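Local coordinates for protein C alpha-dehydrogenase (Sphingobium sp. SYK-6, PDB 4YAG) that probably oxidises the alpha-carbon hydroxyl of lignin-derived beta-aryl ethers, using a nicotinamide cofactor bound in a short-chain dehydrogenase/reductase fold, at residues S144-L148 against T149-S153; N254-E257 against T258-R262; Q70-E73 against A74-C78; A125-P128 against G129-A132; A22-L25 against L26-G29. All blocks are in the same frame, centred on the assembly; numbering follows the deposited sequence.

Contact 1: residues S144-L148 against T149-S153; sequences SLAGL and TPMPS. With NAI (1,4-dihydronicotinamide adenine dinucleotide), chain C.
Thr149 donates its backbone N-H to Leu145 O where a short 3-10 turn, 145-147, runs out into the loop between strand 137-142 and helix 156-177 of this Rossmann-type short-chain dehydrogenase. The bond is 3.0 Å long and nearly straight (171° at the hydrogen), and Leu145 O also accepts from Leu148 N, so one carbonyl closes two overlapping turns, one reaching three residues on and the other four. At the start of the turn Ser144 OG takes the N-H of Ala146 at 2.9 Å, an ST turn. A water bridges the loop, donating to Ala146 O and to Thr149 O.

Apolar contact comes from Met151. Its chain is bent at both chi2 (-66°) and chi3 (-69°), which folds the thioether back over Ala146: Met151 CE lies 3.8 Å from Ala146 CB, and Met151 CG sits against Ala146 O. Thr149 CG2 leans on Leu145 O, while Thr149 OG1 is hydrogen-bonded to Thr258 in helix 256-268. Leu148 packs on Leu266 of the second subunit.

The cofactor is the remaining partner. Tyr158 and Lys162, both NADH-binding residues, touch the side chain of Ser144, in the place where this family usually carries its catalytic serine. With OG anti to its own amide nitrogen, Ser144 brings that atom within 3.4 Å of C5N of the NADH nicotinamide ring.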
loop_
_atom_site.group_PDB
_atom_site.type_symbol
_atom_site.label_atom_id
_atom_site.label_comp_id
_atom_site.label_asym_id
_atom_site.label_seq_id
_atom_site.Cartn_x
_atom_site.Cartn_y
_atom_site.Cartn_z
ATOM N N SER A 144 -11.082 -2.540 3.696
ATOM C CA SER A 144 -11.504 -3.743 4.404
ATOM C C SER A 144 -11.022 -3.630 5.839
ATOM O O SER A 144 -10.020 -2.963 6.095
ATOM C CB SER A 144 -10.862 -4.986 3.800
ATOM O OG SER A 144 -11.204 -6.117 4.593
ATOM N N LEU A 145 -11.695 -4.304 6.774
ATOM C CA LEU A 145 -11.142 -4.406 8.114
ATOM C C LEU A 145 -9.852 -5.232 8.083
ATOM O O LEU A 145 -9.028 -5.136 8.989
ATOM C CB LEU A 145 -12.151 -4.994 9.082
ATOM C CG LEU A 145 -13.249 -4.017 9.484
ATOM C CD1 LEU A 145 -14.386 -4.715 10.251
ATOM C CD2 LEU A 145 -12.691 -2.896 10.321
ATOM N N ALA A 146 -9.644 -5.990 7.014
ATOM C CA ALA A 146 -8.385 -6.727 6.838
ATOM C C ALA A 146 -7.185 -5.801 6.608
ATOM O O ALA A 146 -6.032 -6.230 6.641
ATOM C CB ALA A 146 -8.497 -7.714 5.705
ATOM N N GLY A 147 -7.454 -4.525 6.364
ATOM C CA GLY A 147 -6.401 -3.547 6.224
ATOM C C GLY A 147 -6.010 -2.951 7.554
ATOM O O GLY A 147 -5.071 -2.158 7.607
ATOM N N LEU A 148 -6.698 -3.355 8.616
ATOM C CA LEU A 148 -6.507 -2.762 9.939
ATOM C C LEU A 148 -6.156 -3.794 11.012
ATOM O O LEU A 148 -5.213 -3.601 11.780
ATOM C CB LEU A 148 -7.791 -2.040 10.340
ATOM C CG LEU A 148 -7.697 -0.833 11.236
ATOM C CD1 LEU A 148 -6.843 0.244 10.548
ATOM C CD2 LEU A 148 -9.117 -0.332 11.520
ATOM N N THR A 149 -6.917 -4.878 11.096
ATOM C CA THR A 149 -6.669 -5.926 12.068
ATOM C C THR A 149 -5.565 -6.853 11.566
ATOM O O THR A 149 -5.416 -7.041 10.364
ATOM C CB THR A 149 -7.960 -6.712 12.365
ATOM O OG1 THR A 149 -7.854 -7.391 13.624
ATOM C CG2 THR A 149 -8.283 -7.693 11.263
ATOM N N PRO A 150 -4.775 -7.437 12.478
ATOM C CA PRO A 150 -3.674 -8.259 11.961
ATOM C C PRO A 150 -4.155 -9.459 11.154
ATOM O O PRO A 150 -5.089 -10.129 11.560
ATOM C CB PRO A 150 -2.981 -8.738 13.234
ATOM C CG PRO A 150 -3.230 -7.610 14.205
ATOM C CD PRO A 150 -4.647 -7.187 13.927
ATOM N N MET A 151 -3.480 -9.714 10.034
ATOM C CA MET A 151 -3.859 -10.786 9.129
ATOM C C MET A 151 -2.701 -11.754 8.947
ATOM O O MET A 151 -1.537 -11.371 9.092
ATOM C CB MET A 151 -4.246 -10.205 7.774
ATOM C CG MET A 151 -5.466 -9.282 7.846
ATOM S SD MET A 151 -7.013 -10.123 8.289
ATOM C CE MET A 151 -7.304 -11.096 6.825
ATOM N N PRO A 152 -3.025 -12.996 8.586
ATOM C CA PRO A 152 -2.015 -14.026 8.324
ATOM C C PRO A 152 -1.472 -13.949 6.900
ATOM O O PRO A 152 -2.022 -13.234 6.042
ATOM C CB PRO A 152 -2.786 -15.317 8.548
ATOM C CG PRO A 152 -4.188 -14.996 8.232
ATOM C CD PRO A 152 -4.391 -13.528 8.533
ATOM N N SER A 153 -0.386 -14.675 6.650
ATOM C CA SER A 153 0.351 -14.551 5.409
ATOM C C SER A 153 -0.463 -14.962 4.173
ATOM O O SER A 153 -0.176 -14.491 3.083
ATOM C CB SER A 153 1.640 -15.386 5.486
ATOM O OG SER A 153 1.319 -16.753 5.628
HETATM P PA NAI C . -18.195 -8.708 -5.686
HETATM O O1A NAI C . -17.282 -9.595 -6.485
HETATM O O2A NAI C . -19.608 -9.206 -5.455
HETATM O O5B NAI C . -18.270 -7.277 -6.335
HETATM C C5B NAI C . -17.125 -6.719 -6.912
HETATM C C4B NAI C . -17.416 -6.374 -8.318
HETATM O O4B NAI C . -16.209 -5.682 -8.773
HETATM C C3B NAI C . -17.679 -7.492 -9.227
HETATM O O3B NAI C . -18.898 -7.312 -9.976
HETATM C C2B NAI C . -16.504 -7.565 -10.072
HETATM O O2B NAI C . -16.762 -8.082 -11.386
HETATM C C1B NAI C . -15.960 -6.207 -10.082
HETATM N N9A NAI C . -14.558 -6.143 -10.400
HETATM C C8A NAI C . -13.542 -6.969 -9.969
HETATM N N7A NAI C . -12.381 -6.611 -10.535
HETATM C C5A NAI C . -12.604 -5.527 -11.345
HETATM C C6A NAI C . -11.826 -4.721 -12.178
HETATM N N6A NAI C . -10.469 -5.017 -12.365
HETATM N N1A NAI C . -12.396 -3.691 -12.855
HETATM C C2A NAI C . -13.720 -3.441 -12.725
HETATM N N3A NAI C . -14.514 -4.185 -11.941
HETATM C C4A NAI C . -13.991 -5.226 -11.254
HETATM O O3 NAI C . -17.452 -8.566 -4.292
HETATM P PN NAI C . -17.610 -7.482 -3.110
HETATM O O1N NAI C . -18.902 -6.682 -3.211
HETATM O O2N NAI C . -17.481 -8.286 -1.840
HETATM O O5D NAI C . -16.339 -6.522 -3.324
HETATM C C5D NAI C . -16.437 -5.098 -3.233
HETATM C C4D NAI C . -15.319 -4.570 -2.410
HETATM O O4D NAI C . -15.574 -4.930 -1.002
HETATM C C3D NAI C . -14.000 -5.113 -2.746
HETATM O O3D NAI C . -13.048 -4.032 -2.809
HETATM C C2D NAI C . -13.665 -6.032 -1.662
HETATM O O2D NAI C . -12.247 -6.147 -1.498
HETATM C C1D NAI C . -14.281 -5.432 -0.493
HETATM N N1N NAI C . -14.571 -6.217 0.649
HETATM C C2N NAI C . -15.527 -7.203 0.673
HETATM C C3N NAI C . -15.765 -7.900 1.847
HETATM C C7N NAI C . -16.798 -8.972 1.902
HETATM O O7N NAI C . -16.932 -9.712 2.900
HETATM N N7N NAI C . -17.720 -9.072 0.772
HETATM C C4N NAI C . -15.066 -7.622 3.010
HETATM C C5N NAI C . -14.147 -6.590 2.984
HETATM C C6N NAI C . -13.915 -5.894 1.825
HETATM O O HOH W 1 -3.961 -5.847 8.374
#

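Contact 2: residues N254-E257 against T258-R262; sequences NWRE and TCEAR
With chi1 near -70° Trp255 carries its indole beside the backbone N, and Thr258, at chi1 47°, swings OG1 between its own N and carbonyl carbon; the two side chains then lie side by side and point the same way. Thr258 OG1, a hydroxyl already taken up with Thr149, meets the indole at its edge, 3.6 Å from Trp255 CD1. Asn254 CB covers part of one indole face.

Glu257 bends at chi2 (71°), whereas the chain of Glu260 runs extended past CG, and their carboxylates stand nearly perpendicular. Glu257 OE2 and Glu260 OE1 remain 4.7 Å apart, with a water donating to both, which probably eases the like charges. Arg256 reaches across Glu260, its CG 4.1 Å from Glu260 CD, but the charged ends are joined through another water, held in the guanidinium plane at Arg256 NH1 and donating to Glu260 OE2. A further water takes the N-H of Thr258 and donates to Asn254 O and Glu257 OE1.

Beneath the side chains run the bonds of the first turn: Cys259 N to Trp255 O at 3.0 Å, then Glu260 N to Arg256 O and Ala261 N to Glu257 O. Cys259 and Glu260 also pack on the second subunit. This is the start of an alpha-helix, 256-268, with Trp255 in the N-cap position.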
loop_
_atom_site.group_PDB
_atom_site.type_symbol
_atom_site.label_atom_id
_atom_site.label_comp_id
_atom_site.label_asym_id
_atom_site.label_seq_id
_atom_site.Cartn_x
_atom_site.Cartn_y
_atom_site.Cartn_z
ATOM N N ASN A 254 -16.557 -6.881 15.300
ATOM C CA ASN A 254 -15.969 -8.125 15.781
ATOM C C ASN A 254 -14.449 -8.091 15.945
ATOM O O ASN A 254 -13.877 -8.954 16.615
ATOM C CB ASN A 254 -16.342 -9.261 14.816
ATOM C CG ASN A 254 -17.840 -9.361 14.582
ATOM O OD1 ASN A 254 -18.456 -8.469 13.991
ATOM N ND2 ASN A 254 -18.436 -10.453 15.043
ATOM N N TRP A 255 -13.798 -7.106 15.321
ATOM C CA TRP A 255 -12.348 -7.022 15.313
ATOM C C TRP A 255 -11.878 -5.832 16.148
ATOM O O TRP A 255 -10.738 -5.408 16.051
ATOM C CB TRP A 255 -11.814 -6.972 13.863
ATOM C CG TRP A 255 -12.031 -8.318 13.205
ATOM C CD1 TRP A 255 -11.187 -9.392 13.238
ATOM C CD2 TRP A 255 -13.198 -8.744 12.485
ATOM N NE1 TRP A 255 -11.747 -10.451 12.566
ATOM C CE2 TRP A 255 -12.984 -10.082 12.102
ATOM C CE3 TRP A 255 -14.397 -8.119 12.125
ATOM C CZ2 TRP A 255 -13.924 -10.812 11.371
ATOM C CZ3 TRP A 255 -15.335 -8.845 11.397
ATOM C CH2 TRP A 255 -15.089 -10.177 11.028
ATOM N N ARG A 256 -12.758 -5.315 16.996
ATOM C CA ARG A 256 -12.373 -4.236 17.892
ATOM C C ARG A 256 -11.186 -4.647 18.764
ATOM O O ARG A 256 -10.205 -3.916 18.849
ATOM C CB ARG A 256 -13.543 -3.829 18.788
ATOM C CG ARG A 256 -13.195 -2.747 19.797
ATOM C CD ARG A 256 -14.408 -2.392 20.623
ATOM N NE ARG A 256 -15.494 -1.907 19.779
ATOM C CZ ARG A 256 -15.640 -0.640 19.401
ATOM N NH1 ARG A 256 -14.775 0.280 19.794
ATOM N NH2 ARG A 256 -16.659 -0.287 18.637
ATOM N N GLU A 257 -11.266 -5.800 19.431
ATOM C CA GLU A 257 -10.228 -6.181 20.373
ATOM C C GLU A 257 -8.915 -6.558 19.697
ATOM O O GLU A 257 -7.827 -6.293 20.223
ATOM C CB GLU A 257 -10.707 -7.337 21.272
ATOM C CG GLU A 257 -11.839 -6.946 22.220
ATOM C CD GLU A 257 -13.158 -6.705 21.512
ATOM O OE1 GLU A 257 -13.388 -7.299 20.425
ATOM O OE2 GLU A 257 -13.969 -5.912 22.050
ATOM N N THR A 258 -8.984 -7.195 18.527
ATOM C CA THR A 258 -7.766 -7.550 17.823
ATOM C C THR A 258 -7.088 -6.292 17.281
ATOM O O THR A 258 -5.869 -6.218 17.240
ATOM C CB THR A 258 -8.000 -8.558 16.670
ATOM O OG1 THR A 258 -9.109 -8.131 15.885
ATOM C CG2 THR A 258 -8.285 -9.951 17.232
ATOM N N CYS A 259 -7.873 -5.303 16.871
ATOM C CA CYS A 259 -7.278 -4.042 16.456
ATOM C C CYS A 259 -6.663 -3.337 17.658
ATOM O O CYS A 259 -5.551 -2.814 17.571
ATOM C CB CYS A 259 -8.313 -3.121 15.813
ATOM S SG CYS A 259 -8.816 -3.612 14.122
ATOM N N GLU A 260 -7.377 -3.306 18.783
ATOM C CA GLU A 260 -6.832 -2.667 19.991
ATOM C C GLU A 260 -5.483 -3.249 20.350
ATOM O O GLU A 260 -4.559 -2.526 20.742
ATOM C CB GLU A 260 -7.784 -2.829 21.181
ATOM C CG GLU A 260 -9.017 -1.975 21.044
ATOM C CD GLU A 260 -9.965 -2.085 22.215
ATOM O OE1 GLU A 260 -10.187 -3.213 22.706
ATOM O OE2 GLU A 260 -10.492 -1.033 22.641
ATOM N N ALA A 261 -5.362 -4.572 20.254
ATOM C CA ALA A 261 -4.120 -5.233 20.633
ATOM C C ALA A 261 -2.995 -4.845 19.671
ATOM O O ALA A 261 -1.862 -4.652 20.086
ATOM C CB ALA A 261 -4.296 -6.763 20.680
ATOM N N ARG A 262 -3.305 -4.752 18.380
ATOM C CA ARG A 262 -2.342 -4.269 17.382
ATOM C C ARG A 262 -1.910 -2.833 17.700
ATOM O O ARG A 262 -0.715 -2.508 17.724
ATOM C CB ARG A 262 -2.952 -4.317 15.977
ATOM C CG ARG A 262 -1.993 -3.889 14.889
ATOM C CD ARG A 262 -2.651 -3.645 13.552
ATOM N NE ARG A 262 -1.646 -3.106 12.659
ATOM C CZ ARG A 262 -1.839 -2.176 11.741
ATOM N NH1 ARG A 262 -3.049 -1.699 11.489
ATOM N NH2 ARG A 262 -0.795 -1.741 11.049
HETATM O O HOH W 2 -11.579 -8.865 18.350
HETATM O O HOH W 3 -12.585 0.091 21.771
HETATM O O HOH W 4 -12.703 -3.820 23.689
#

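Contact 3: residues Q70-E73 against A74-C78; sequences QMAE and AAREC
Ala74 nestles into the turn before it, its CB 3.4 Å from Gln70 O and 3.5 Å from Met71 O. This is the close, buried side: Ala74 also touches Leu63 and Phe9, and Met71 and Ala75 pack on Phe126 of helix 105-133. Backbone bonds run from Ala74 N to Gln70 O (2.8 Å) and on through Glu77 N to Glu73 O. The residues belong to helix 68-82, one of the helices flanking the parallel sheet of the Rossmann fold, and Gln70 OE1 accepts from the backbone N of Asp64, an NADH-binding residue.

The outer side is looser and polar. Arg76 bends at chi3 (-66°), turning its guanidinium back over the helix so that one face lies above Ala72 O and Glu73 CA. Arg76 NH2 touches the aliphatic part of Glu73, 3.5 Å from CG, yet the carboxylate leads elsewhere: Glu73 OE2 stays 5.0 Å from Arg76 NH2, and the two planes are 64° apart. Glu77, by contrast, is tied down: its OE2 is hydrogen-bonded to His59 NE2.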
loop_
_atom_site.group_PDB
_atom_site.type_symbol
_atom_site.label_atom_id
_atom_site.label_comp_id
_atom_site.label_asym_id
_atom_site.label_seq_id
_atom_site.Cartn_x
_atom_site.Cartn_y
_atom_site.Cartn_z
ATOM N N GLN A 70 -8.771 3.162 -20.138
ATOM C CA GLN A 70 -10.211 2.886 -20.015
ATOM C C GLN A 70 -10.869 3.755 -18.951
ATOM O O GLN A 70 -12.025 4.159 -19.078
ATOM C CB GLN A 70 -10.470 1.412 -19.672
ATOM C CG GLN A 70 -10.138 0.475 -20.790
ATOM C CD GLN A 70 -10.827 -0.879 -20.659
ATOM O OE1 GLN A 70 -10.961 -1.428 -19.573
ATOM N NE2 GLN A 70 -11.276 -1.416 -21.784
ATOM N N MET A 71 -10.124 4.069 -17.891
ATOM C CA MET A 71 -10.635 4.963 -16.875
ATOM C C MET A 71 -10.764 6.409 -17.361
ATOM O O MET A 71 -11.740 7.081 -17.011
ATOM C CB MET A 71 -9.787 4.881 -15.601
ATOM C CG MET A 71 -9.925 3.547 -14.898
ATOM S SD MET A 71 -11.551 3.297 -14.152
ATOM C CE MET A 71 -11.349 4.268 -12.659
ATOM N N ALA A 72 -9.832 6.883 -18.199
ATOM C CA ALA A 72 -9.960 8.195 -18.789
ATOM C C ALA A 72 -11.175 8.250 -19.730
ATOM O O ALA A 72 -11.922 9.240 -19.759
ATOM C CB ALA A 72 -8.703 8.574 -19.555
ATOM N N GLU A 73 -11.350 7.177 -20.501
ATOM C CA GLU A 73 -12.528 7.034 -21.357
ATOM C C GLU A 73 -13.780 7.069 -20.503
ATOM O O GLU A 73 -14.768 7.715 -20.861
ATOM C CB GLU A 73 -12.477 5.716 -22.117
ATOM C CG GLU A 73 -11.419 5.654 -23.195
ATOM C CD GLU A 73 -11.229 4.258 -23.775
ATOM O OE1 GLU A 73 -11.954 3.326 -23.371
ATOM O OE2 GLU A 73 -10.349 4.091 -24.640
ATOM N N ALA A 74 -13.754 6.350 -19.390
ATOM C CA ALA A 74 -14.942 6.291 -18.522
ATOM C C ALA A 74 -15.306 7.651 -17.938
ATOM O O ALA A 74 -16.485 7.966 -17.765
ATOM C CB ALA A 74 -14.744 5.278 -17.436
ATOM N N ALA A 75 -14.303 8.476 -17.622
ATOM C CA ALA A 75 -14.582 9.791 -17.087
ATOM C C ALA A 75 -15.270 10.644 -18.162
ATOM O O ALA A 75 -16.210 11.387 -17.875
ATOM C CB ALA A 75 -13.287 10.460 -16.581
ATOM N N ARG A 76 -14.811 10.542 -19.402
ATOM C CA ARG A 76 -15.486 11.223 -20.509
ATOM C C ARG A 76 -16.899 10.691 -20.743
ATOM O O ARG A 76 -17.826 11.474 -20.935
ATOM C CB ARG A 76 -14.696 11.127 -21.812
ATOM C CG ARG A 76 -13.415 11.959 -21.819
ATOM C CD ARG A 76 -12.790 11.987 -23.187
ATOM N NE ARG A 76 -12.298 10.688 -23.646
ATOM C CZ ARG A 76 -11.083 10.203 -23.401
ATOM N NH1 ARG A 76 -10.217 10.873 -22.631
ATOM N NH2 ARG A 76 -10.737 9.016 -23.879
ATOM N N GLU A 77 -17.050 9.368 -20.730
ATOM C CA GLU A 77 -18.354 8.755 -21.036
ATOM C C GLU A 77 -19.355 9.063 -19.918
ATOM O O GLU A 77 -20.499 9.403 -20.185
ATOM C CB GLU A 77 -18.190 7.239 -21.233
ATOM C CG GLU A 77 -19.500 6.514 -21.580
ATOM C CD GLU A 77 -19.320 5.045 -21.992
ATOM O OE1 GLU A 77 -18.137 4.552 -22.103
ATOM O OE2 GLU A 77 -20.393 4.405 -22.212
ATOM N N CYS A 78 -18.923 8.979 -18.667
ATOM C CA CYS A 78 -19.803 9.299 -17.552
ATOM C C CYS A 78 -20.334 10.718 -17.674
ATOM O O CYS A 78 -21.549 10.965 -17.605
ATOM C CB CYS A 78 -19.061 9.139 -16.231
ATOM S SG CYS A 78 -20.092 9.439 -14.787
#

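Contact 4: residues A125-P128 against G129-A132; sequences AFTP and GMRA
Met130 lays its side chain against the preceding turn: CG is 3.3 Å from Phe126 O, and SD lies 4.2 Å from Thr127 CG2 and 4.3 Å from Phe126 CB. The bend at chi3 (67°) turns the methyl end out of line with the rest of the chain. The next residue, Arg131, is extended from CG to NE, its CG resting 3.2 Å from Thr127 O. A water joins the polar ends of Thr127 and Arg131, donating to Thr127 OG1 and accepting from Arg131 NH2.

The backbone beneath belongs to the long helix 105-133, kinked at Pro128, whose ring nitrogen has no hydrogen to give to the turn before. Past the kink the bonding resumes: Met130 N reaches Phe126 O at 3.2 Å, with a weak second bond to that oxygen from Gly129 N, and Arg131 N reaches Thr127 O at 2.9 Å. A second water bridges the kink, accepting from Gly129 N and donating to Ala125 O.

Farther out, Thr127 OG1 is hydrogen-bonded to Ile123 O. The guanidinium of Arg131 is anchored by a salt bridge from NH1 to Asp179 OD2 and by a hydrogen bond from NH2 to Ser175. On the sheet side, Phe126 and Met130 both rest on Leu88 of strand 87-90, and the Phe126 ring meets that of Phe9 with the planes at about 35°.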
loop_
_atom_site.group_PDB
_atom_site.type_symbol
_atom_site.label_atom_id
_atom_site.label_comp_id
_atom_site.label_asym_id
_atom_site.label_seq_id
_atom_site.Cartn_x
_atom_site.Cartn_y
_atom_site.Cartn_z
ATOM N N ALA A 125 -8.353 9.957 -12.585
ATOM C CA ALA A 125 -9.179 10.156 -13.776
ATOM C C ALA A 125 -10.391 11.048 -13.536
ATOM O O ALA A 125 -10.782 11.783 -14.437
ATOM C CB ALA A 125 -9.630 8.820 -14.334
ATOM N N PHE A 126 -10.986 10.981 -12.342
ATOM C CA PHE A 126 -12.261 11.662 -12.079
ATOM C C PHE A 126 -12.189 12.935 -11.269
ATOM O O PHE A 126 -13.012 13.831 -11.457
ATOM C CB PHE A 126 -13.249 10.712 -11.401
ATOM C CG PHE A 126 -13.823 9.706 -12.341
ATOM C CD1 PHE A 126 -13.130 8.546 -12.641
ATOM C CD2 PHE A 126 -15.026 9.932 -12.969
ATOM C CE1 PHE A 126 -13.635 7.602 -13.547
ATOM C CE2 PHE A 126 -15.526 9.007 -13.856
ATOM C CZ PHE A 126 -14.844 7.851 -14.158
ATOM N N THR A 127 -11.251 13.053 -10.347
ATOM C CA THR A 127 -11.288 14.230 -9.487
ATOM C C THR A 127 -10.983 15.565 -10.167
ATOM O O THR A 127 -11.522 16.570 -9.738
ATOM C CB THR A 127 -10.497 14.081 -8.143
ATOM O OG1 THR A 127 -9.106 13.935 -8.417
ATOM C CG2 THR A 127 -11.030 12.926 -7.357
ATOM N N PRO A 128 -10.162 15.596 -11.245
ATOM C CA PRO A 128 -9.980 16.901 -11.881
ATOM C C PRO A 128 -11.317 17.517 -12.306
ATOM O O PRO A 128 -11.547 18.703 -12.082
ATOM C CB PRO A 128 -9.077 16.582 -13.073
ATOM C CG PRO A 128 -8.258 15.462 -12.601
ATOM C CD PRO A 128 -9.186 14.617 -11.767
ATOM N N GLY A 129 -12.206 16.707 -12.881
ATOM C CA GLY A 129 -13.491 17.197 -13.322
ATOM C C GLY A 129 -14.386 17.552 -12.161
ATOM O O GLY A 129 -15.129 18.516 -12.228
ATOM N N MET A 130 -14.308 16.784 -11.081
ATOM C CA MET A 130 -15.108 17.061 -9.909
ATOM C C MET A 130 -14.716 18.403 -9.307
ATOM O O MET A 130 -15.572 19.163 -8.864
ATOM C CB MET A 130 -14.977 15.942 -8.878
ATOM C CG MET A 130 -15.494 14.585 -9.382
ATOM S SD MET A 130 -15.061 13.174 -8.313
ATOM C CE MET A 130 -16.014 13.553 -6.848
ATOM N N ARG A 131 -13.429 18.695 -9.287
ATOM C CA ARG A 131 -12.986 20.006 -8.840
ATOM C C ARG A 131 -13.443 21.094 -9.809
ATOM O O ARG A 131 -13.957 22.135 -9.394
ATOM C CB ARG A 131 -11.478 20.056 -8.721
ATOM C CG ARG A 131 -10.853 19.053 -7.774
ATOM C CD ARG A 131 -9.361 19.301 -7.765
ATOM N NE ARG A 131 -8.551 18.276 -7.116
ATOM C CZ ARG A 131 -8.223 18.269 -5.821
ATOM N NH1 ARG A 131 -8.647 19.239 -5.014
ATOM N NH2 ARG A 131 -7.450 17.305 -5.347
ATOM N N ALA A 132 -13.237 20.869 -11.101
ATOM C CA ALA A 132 -13.534 21.893 -12.108
ATOM C C ALA A 132 -14.999 22.323 -12.120
ATOM O O ALA A 132 -15.323 23.500 -12.351
ATOM C CB ALA A 132 -13.148 21.387 -13.469
HETATM O O HOH W 5 -11.897 14.371 -14.531
HETATM O O HOH W 6 -7.066 15.388 -7.467
#

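Contact 5: residues A22-L25 against L26-G29; sequences AQRL and LANG
Arg24 and Asn28 meet in a C-terminal helix cap, where helix 16-27 ends in the first beta-alpha-beta unit of the Rossmann fold, between strands 7-11 and 31-36. Asn28 ND2 donates to Arg24 O at 2.8 Å in an essentially straight bond (179° at the hydrogen), with the oxygen lying in the amide plane. Asn28 N, at 3.1 Å, reaches Arg24 O from the opposite face of the carbonyl. Gly29, with positive phi, is the C-prime residue of a Schellman motif: Gly29 N bonds to Leu26 O and Ala30 N to Leu25 O.

Arg24 is bent at chi2 (-47°) and chi3 (-56°), which brings one guanidinium face over Ala27 CB, 3.4 Å from Arg24 NH1. A water accepts from both Arg24 NH2 and Asn28 ND2. Arg24 NE forms a salt bridge with Asp236 of helix 231-244. Two donors from one residue thus satisfy Arg24 O at the helix end, and the salt bridge probably offsets the charge of the arginine beside it.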
loop_
_atom_site.group_PDB
_atom_site.type_symbol
_atom_site.label_atom_id
_atom_site.label_comp_id
_atom_site.label_asym_id
_atom_site.label_seq_id
_atom_site.Cartn_x
_atom_site.Cartn_y
_atom_site.Cartn_z
ATOM N N ALA A 22 -25.280 1.118 -4.937
ATOM C CA ALA A 22 -26.024 1.612 -6.079
ATOM C C ALA A 22 -27.513 1.716 -5.767
ATOM O O ALA A 22 -28.148 2.736 -6.030
ATOM C CB ALA A 22 -25.813 0.709 -7.262
ATOM N N GLN A 23 -28.082 0.654 -5.212
ATOM C CA GLN A 23 -29.498 0.647 -4.907
ATOM C C GLN A 23 -29.876 1.761 -3.943
ATOM O O GLN A 23 -30.895 2.417 -4.109
ATOM C CB GLN A 23 -29.910 -0.686 -4.293
ATOM C CG GLN A 23 -29.933 -1.849 -5.255
ATOM C CD GLN A 23 -30.024 -3.164 -4.510
ATOM O OE1 GLN A 23 -29.007 -3.852 -4.290
ATOM N NE2 GLN A 23 -31.204 -3.494 -4.065
ATOM N N ARG A 24 -29.070 1.956 -2.912
ATOM C CA ARG A 24 -29.419 2.970 -1.923
ATOM C C ARG A 24 -29.136 4.396 -2.408
ATOM O O ARG A 24 -29.880 5.312 -2.064
ATOM C CB ARG A 24 -28.744 2.668 -0.582
ATOM C CG ARG A 24 -29.108 1.287 -0.018
ATOM C CD ARG A 24 -30.603 0.988 -0.070
ATOM N NE ARG A 24 -31.353 2.017 0.627
ATOM C CZ ARG A 24 -32.636 2.305 0.422
ATOM N NH1 ARG A 24 -33.359 1.643 -0.477
ATOM N NH2 ARG A 24 -33.197 3.279 1.124
ATOM N N LEU A 25 -28.102 4.599 -3.215
ATOM C CA LEU A 25 -27.919 5.915 -3.815
ATOM C C LEU A 25 -29.079 6.269 -4.765
ATOM O O LEU A 25 -29.573 7.389 -4.723
ATOM C CB LEU A 25 -26.563 6.031 -4.517
ATOM C CG LEU A 25 -25.333 6.006 -3.608
ATOM C CD1 LEU A 25 -24.050 6.106 -4.429
ATOM C CD2 LEU A 25 -25.382 7.143 -2.577
ATOM N N LEU A 26 -29.508 5.325 -5.607
ATOM C CA LEU A 26 -30.651 5.550 -6.476
ATOM C C LEU A 26 -31.886 5.896 -5.639
ATOM O O LEU A 26 -32.656 6.819 -5.976
ATOM C CB LEU A 26 -30.925 4.313 -7.343
ATOM C CG LEU A 26 -32.054 4.491 -8.366
ATOM C CD1 LEU A 26 -31.513 5.135 -9.618
ATOM C CD2 LEU A 26 -32.691 3.158 -8.693
ATOM N N ALA A 27 -32.107 5.138 -4.561
ATOM C CA ALA A 27 -33.242 5.379 -3.675
ATOM C C ALA A 27 -33.232 6.786 -3.100
ATOM O O ALA A 27 -34.287 7.370 -2.841
ATOM C CB ALA A 27 -33.278 4.355 -2.541
ATOM N N ASN A 28 -32.039 7.325 -2.910
ATOM C CA ASN A 28 -31.866 8.686 -2.428
ATOM C C ASN A 28 -31.697 9.734 -3.539
ATOM O O ASN A 28 -31.250 10.848 -3.262
ATOM C CB ASN A 28 -30.685 8.734 -1.466
ATOM C CG ASN A 28 -31.023 8.166 -0.115
ATOM O OD1 ASN A 28 -31.466 8.896 0.781
ATOM N ND2 ASN A 28 -30.846 6.862 0.049
ATOM N N GLY A 29 -32.071 9.383 -4.773
ATOM C CA GLY A 29 -32.186 10.370 -5.842
ATOM C C GLY A 29 -31.023 10.511 -6.808
ATOM O O GLY A 29 -31.057 11.393 -7.681
HETATM O O HOH W 7 -31.183 5.316 2.557
#

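Along the chain the order is contact 5, contact 3, contact 4, contact 1, contact 2. Contacts 3, 4 and 5 lie on helices that flank the seven-stranded parallel sheet; contacts 1 and 2 lie in the loop after strand 137-142 and on the C-terminal helix 256-268. Contacts 3 and 4, with centres 12 Å apart, touch where helix 68-82 packs on helix 105-133, Ala75 CA lying 3.5 Å from Phe126 CE2; contact 5 has its centre 22 Å from each. Contacts 1 and 2, centres 10 Å apart, are bonded directly: Leu148 O lies 2.9 Å from Arg262 NH1. The centres of contacts 1 and 5 are about 30 Å apart. Contact 1 thus ties the nicotinamide end of the cofactor site to helix 256-268 and the second subunit.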